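Local coordinates for 16S rRNA (adenine(1408)-N(1))-methyltransferase (PDB 4X1O), which probably methylates N1 of adenine 1408 in 16S ribosomal RNA with S-adenosyl-L-methionine as methyl donor, a modification associated with aminoglycoside resistance, at residues 47-52 with 121-126; 156-161 with 235-240. One frame throughout, in Å; residues are numbered along the deposited sequence.

Contact 1 (47-52 with 121-126); sequences AERILV and ADEVMV
I50 O is gripped by two consecutive backbone amides of the neighbouring segment: D122 N at 2.8 Å, lying in the carbonyl plane, and more weakly E123 N at 3.4 Å. D122 repays the same residue through its side chain. Its CG stands beside its own backbone N and anti to the carbonyl carbon (chi1 -65°), which swings the carboxylate across to the start of strand 49-54, and OD2 takes the I50 amide on its anti lone pair (I50 N to D122 OD2 2.8 Å). A carboxylate thus stands in for the backbone acceptor at the start of the ladder, while D122 OD1 is held in a salt bridge with K153. From L51 onward the pairing is regular parallel beta: V52 N binds E123 O, and M125 N binds V52 O at 2.8 Å.

On the face carrying L51 and E123, R49 reaches across as an extended chain, its CG 3.7 Å from D122 CB. One face of its guanidinium lies over D122 CB and D122 O, while its edge meets E123. R49 NE lies 3.1 Å from E123 OE1 in a nearly straight hydrogen bond (165°) that is part of a salt bridge. OE1 lies in the guanidinium plane, but NE meets it on the anti side, tilted out of the carboxylate plane; the two flat groups are 77° apart. NH2 adds a weak bond to the same oxygen. L51 CD1 fits against M125 CG (3.6 Å) and also lies by E123 CG. On the opposite face, with V52 and V124, V52 CG2 lies against A121 CB.

These are the central strands of a Rossmann-like methyltransferase sheet. Strand 72-78 flanks 49-54, and strand 157-163 flanks 123-127. Q65 of helix 60-68 touches L51 and M125, whereas V124 packs on L148 and V151 of helix 142-151.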
loop_
_atom_site.group_PDB
_atom_site.type_symbol
_atom_site.label_atom_id
_atom_site.label_comp_id
_atom_site.label_asym_id
_atom_site.label_seq_id
_atom_site.Cartn_x
_atom_site.Cartn_y
_atom_site.Cartn_z
ATOM N N ALA A 47 9.185 -16.141 5.962
ATOM C CA ALA A 47 8.513 -15.029 6.623
ATOM C C ALA A 47 7.370 -15.480 7.523
ATOM O O ALA A 47 6.660 -16.428 7.205
ATOM C CB ALA A 47 7.980 -14.043 5.592
ATOM N N GLU A 48 7.175 -14.766 8.624
ATOM C CA GLU A 48 6.025 -14.999 9.506
ATOM C C GLU A 48 4.768 -14.408 8.884
ATOM O O GLU A 48 3.665 -14.919 9.048
ATOM C CB GLU A 48 6.264 -14.373 10.879
ATOM C CG GLU A 48 5.389 -14.934 11.990
ATOM C CD GLU A 48 4.157 -14.096 12.257
ATOM O OE1 GLU A 48 4.227 -12.862 12.075
ATOM O OE2 GLU A 48 3.120 -14.672 12.657
ATOM N N ARG A 49 4.957 -13.323 8.155
ATOM C CA ARG A 49 3.855 -12.611 7.514
ATOM C C ARG A 49 4.415 -11.928 6.294
ATOM O O ARG A 49 5.561 -11.469 6.330
ATOM C CB ARG A 49 3.248 -11.585 8.474
ATOM C CG ARG A 49 1.887 -11.039 8.064
ATOM C CD ARG A 49 1.304 -10.185 9.206
ATOM N NE ARG A 49 -0.052 -9.704 8.936
ATOM C CZ ARG A 49 -1.142 -10.459 9.018
ATOM N NH1 ARG A 49 -1.035 -11.740 9.348
ATOM N NH2 ARG A 49 -2.342 -9.944 8.758
ATOM N N ILE A 50 3.637 -11.871 5.220
ATOM C CA ILE A 50 4.028 -11.121 4.041
ATOM C C ILE A 50 3.081 -9.949 3.891
ATOM O O ILE A 50 1.869 -10.132 3.760
ATOM C CB ILE A 50 3.995 -11.971 2.783
ATOM C CG1 ILE A 50 5.003 -13.122 2.942
ATOM C CG2 ILE A 50 4.307 -11.113 1.546
ATOM C CD1 ILE A 50 4.768 -14.277 2.051
ATOM N N LEU A 51 3.645 -8.751 3.933
ATOM C CA LEU A 51 2.863 -7.530 3.846
ATOM C C LEU A 51 3.132 -6.866 2.523
ATOM O O LEU A 51 4.292 -6.655 2.158
ATOM C CB LEU A 51 3.221 -6.588 4.993
ATOM C CG LEU A 51 2.637 -5.178 4.986
ATOM C CD1 LEU A 51 1.134 -5.229 5.163
ATOM C CD2 LEU A 51 3.282 -4.350 6.084
ATOM N N VAL A 52 2.074 -6.561 1.787
ATOM C CA VAL A 52 2.273 -5.838 0.542
ATOM C C VAL A 52 1.693 -4.437 0.709
ATOM O O VAL A 52 0.505 -4.280 0.986
ATOM C CB VAL A 52 1.646 -6.563 -0.657
ATOM C CG1 VAL A 52 1.739 -5.679 -1.914
ATOM C CG2 VAL A 52 2.372 -7.890 -0.898
ATOM N N ALA A 121 0.225 -12.190 -0.508
ATOM C CA ALA A 121 0.151 -11.297 0.654
ATOM C C ALA A 121 -0.752 -11.829 1.772
ATOM O O ALA A 121 -1.888 -12.243 1.523
ATOM C CB ALA A 121 -0.315 -9.926 0.217
ATOM N N ASP A 122 -0.241 -11.814 3.005
ATOM C CA ASP A 122 -1.070 -12.046 4.187
ATOM C C ASP A 122 -1.858 -10.807 4.577
ATOM O O ASP A 122 -2.807 -10.886 5.353
ATOM C CB ASP A 122 -0.208 -12.469 5.376
ATOM C CG ASP A 122 0.462 -13.808 5.164
ATOM O OD1 ASP A 122 -0.251 -14.799 4.905
ATOM O OD2 ASP A 122 1.700 -13.860 5.262
ATOM N N GLU A 123 -1.435 -9.658 4.079
ATOM C CA GLU A 123 -2.074 -8.383 4.393
ATOM C C GLU A 123 -1.723 -7.401 3.313
ATOM O O GLU A 123 -0.582 -7.379 2.853
ATOM C CB GLU A 123 -1.609 -7.866 5.751
ATOM C CG GLU A 123 -2.225 -6.566 6.188
ATOM C CD GLU A 123 -1.837 -6.230 7.625
ATOM O OE1 GLU A 123 -0.914 -6.879 8.165
ATOM O OE2 GLU A 123 -2.458 -5.333 8.219
ATOM N N VAL A 124 -2.694 -6.592 2.895
ATOM C CA VAL A 124 -2.449 -5.603 1.851
ATOM C C VAL A 124 -2.753 -4.243 2.427
ATOM O O VAL A 124 -3.804 -4.044 3.031
ATOM C CB VAL A 124 -3.308 -5.860 0.608
ATOM C CG1 VAL A 124 -3.094 -4.759 -0.440
ATOM C CG2 VAL A 124 -3.017 -7.267 0.055
ATOM N N MET A 125 -1.832 -3.304 2.278
ATOM C CA MET A 125 -2.059 -1.970 2.822
ATOM C C MET A 125 -1.983 -0.943 1.723
ATOM O O MET A 125 -1.024 -0.933 0.943
ATOM C CB MET A 125 -1.032 -1.629 3.914
ATOM C CG MET A 125 -1.190 -2.450 5.192
ATOM S SD MET A 125 -0.052 -1.779 6.443
ATOM C CE MET A 125 -1.199 -0.875 7.484
ATOM N N VAL A 126 -2.993 -0.077 1.658
ATOM C CA VAL A 126 -2.974 1.041 0.719
ATOM C C VAL A 126 -2.954 2.319 1.530
ATOM O O VAL A 126 -3.982 2.768 2.013
ATOM C CB VAL A 126 -4.193 1.000 -0.225
ATOM C CG1 VAL A 126 -4.194 2.196 -1.181
ATOM C CG2 VAL A 126 -4.221 -0.319 -1.004
#

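Contact 2 (156-161 with 235-240); sequences APLEIS and LRAVAV
This is an antiparallel backbone ladder, joining strand 157-163 to strand 229-239 toward one side of the large mixed sheet. Four paired positions run from P157 with V238 to I160 with L235. L158 and A237 exchange two hydrogen bonds, as do I160 and L235. I160 N to L235 O is 2.8 Å and nearly straight (171°), with the donor in the carbonyl plane. L158 N to A237 O is equally short, but its donor sits above the A237 carbonyl plane, off the lone pairs. Beyond the P157 pair, A239 N binds A156 O. At the non-hydrogen-bonded pairs the alpha carbons supply the contact: R236 CA lies 3.2 Å from L158 O.

Strand 229-239 is the antiparallel member inserted between strands 157-163 and 200-212, giving the 3-2-1-4-5-7-6 order of the class I methyltransferase fold. On the face of L158 and A237, I160 and L235 run alongside each other in a common direction, CD1 of I160 4.2 Å from CD2 of L235. L158 CB meets A237 CB, and W200 touches both L158 and A239. On the face of P157 and E159, R236 CG rests 3.8 Å from L158 O, its chain bending farther out toward A203 and D204.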
loop_
_atom_site.group_PDB
_atom_site.type_symbol
_atom_site.label_atom_id
_atom_site.label_comp_id
_atom_site.label_asym_id
_atom_site.label_seq_id
_atom_site.Cartn_x
_atom_site.Cartn_y
_atom_site.Cartn_z
ATOM N N ALA A 156 -6.771 -12.576 3.745
ATOM C CA ALA A 156 -5.920 -11.419 4.013
ATOM C C ALA A 156 -6.728 -10.146 4.200
ATOM O O ALA A 156 -7.628 -9.876 3.409
ATOM C CB ALA A 156 -4.907 -11.219 2.855
ATOM N N PRO A 157 -6.396 -9.351 5.225
ATOM C CA PRO A 157 -7.047 -8.047 5.367
ATOM C C PRO A 157 -6.499 -7.043 4.367
ATOM O O PRO A 157 -5.325 -7.092 3.975
ATOM C CB PRO A 157 -6.698 -7.606 6.796
ATOM C CG PRO A 157 -5.915 -8.714 7.401
ATOM C CD PRO A 157 -5.440 -9.617 6.311
ATOM N N LEU A 158 -7.382 -6.158 3.929
ATOM C CA LEU A 158 -6.986 -4.999 3.162
ATOM C C LEU A 158 -7.252 -3.784 4.022
ATOM O O LEU A 158 -8.327 -3.655 4.590
ATOM C CB LEU A 158 -7.747 -4.910 1.855
ATOM C CG LEU A 158 -7.719 -3.559 1.136
ATOM C CD1 LEU A 158 -6.375 -3.293 0.458
ATOM C CD2 LEU A 158 -8.844 -3.523 0.123
ATOM N N GLU A 159 -6.269 -2.908 4.154
ATOM C CA GLU A 159 -6.464 -1.695 4.947
ATOM C C GLU A 159 -6.182 -0.533 4.024
ATOM O O GLU A 159 -5.106 -0.462 3.441
ATOM C CB GLU A 159 -5.543 -1.644 6.163
ATOM C CG GLU A 159 -5.951 -2.565 7.298
ATOM C CD GLU A 159 -4.934 -3.655 7.541
ATOM O OE1 GLU A 159 -4.009 -3.791 6.711
ATOM O OE2 GLU A 159 -5.053 -4.369 8.560
ATOM N N ILE A 160 -7.159 0.354 3.856
ATOM C CA ILE A 160 -6.976 1.530 3.017
ATOM C C ILE A 160 -7.056 2.746 3.916
ATOM O O ILE A 160 -7.951 2.834 4.758
ATOM C CB ILE A 160 -8.036 1.624 1.913
ATOM C CG1 ILE A 160 -7.961 0.417 0.981
ATOM C CG2 ILE A 160 -7.881 2.918 1.117
ATOM C CD1 ILE A 160 -9.159 0.344 0.039
ATOM N N SER A 161 -6.115 3.668 3.758
ATOM C CA SER A 161 -6.084 4.867 4.589
ATOM C C SER A 161 -5.951 6.064 3.684
ATOM O O SER A 161 -4.927 6.236 3.006
ATOM C CB SER A 161 -4.922 4.832 5.595
ATOM O OG SER A 161 -5.162 3.906 6.642
ATOM N N LEU A 235 -10.665 2.178 5.650
ATOM C CA LEU A 235 -11.507 1.078 5.222
ATOM C C LEU A 235 -10.768 -0.213 5.462
ATOM O O LEU A 235 -9.599 -0.321 5.112
ATOM C CB LEU A 235 -11.867 1.201 3.744
ATOM C CG LEU A 235 -12.831 0.166 3.150
ATOM C CD1 LEU A 235 -13.648 0.821 2.053
ATOM C CD2 LEU A 235 -12.101 -1.066 2.604
ATOM N N ARG A 236 -11.451 -1.183 6.053
ATOM C CA ARG A 236 -10.884 -2.514 6.198
ATOM C C ARG A 236 -11.781 -3.518 5.503
ATOM O O ARG A 236 -13.011 -3.442 5.607
ATOM C CB ARG A 236 -10.717 -2.876 7.677
ATOM C CG ARG A 236 -10.006 -4.217 7.896
ATOM C CD ARG A 236 -9.762 -4.524 9.378
ATOM N NE ARG A 236 -10.975 -4.945 10.074
ATOM C CZ ARG A 236 -11.620 -4.203 10.969
ATOM N NH1 ARG A 236 -11.163 -2.998 11.281
ATOM N NH2 ARG A 236 -12.719 -4.664 11.554
ATOM N N ALA A 237 -11.163 -4.449 4.791
ATOM C CA ALA A 237 -11.872 -5.517 4.101
ATOM C C ALA A 237 -11.095 -6.814 4.249
ATOM O O ALA A 237 -9.949 -6.823 4.716
ATOM C CB ALA A 237 -12.060 -5.178 2.626
ATOM N N VAL A 238 -11.735 -7.912 3.882
ATOM C CA VAL A 238 -11.104 -9.217 3.949
ATOM C C VAL A 238 -11.197 -9.888 2.581
ATOM O O VAL A 238 -12.236 -9.849 1.919
ATOM C CB VAL A 238 -11.768 -10.095 5.021
ATOM C CG1 VAL A 238 -11.284 -11.532 4.912
ATOM C CG2 VAL A 238 -11.496 -9.504 6.408
ATOM N N ALA A 239 -10.101 -10.499 2.146
ATOM C CA ALA A 239 -10.068 -11.195 0.865
ATOM C C ALA A 239 -10.965 -12.436 0.854
ATOM O O ALA A 239 -10.793 -13.347 1.670
ATOM C CB ALA A 239 -8.613 -11.595 0.509
ATOM N N VAL A 240 -11.933 -12.429 -0.063
ATOM C CA VAL A 240 -12.891 -13.511 -0.238
ATOM C C VAL A 240 -12.986 -13.847 -1.730
ATOM O O VAL A 240 -12.384 -13.183 -2.576
ATOM C CB VAL A 240 -14.311 -13.128 0.336
ATOM C CG1 VAL A 240 -14.261 -12.949 1.867
ATOM C CG2 VAL A 240 -14.844 -11.868 -0.325
#

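In the fold
From the N terminus, strand 49-54 comes first, and contact 1 closes when strand 123-127 returns beside it, after a span that contributes strands 72-78 and 103-107 on the far flank of 49-54. Contact 2 opens later, at 156-161, and closes near the C terminus, after strand 200-212 has been laid down as the outer edge. The two loops therefore follow in series, neither nesting nor crossing. Strands 123-127 and 157-163 are neighbours, which makes the four strands one continuous patch of sheet: V126 N probably bonds E159 O, and D122 O packs on P157 CD. E123 OE2 and E159 OE1 come within 2.7 Å, close enough that the two carboxylates may share a proton.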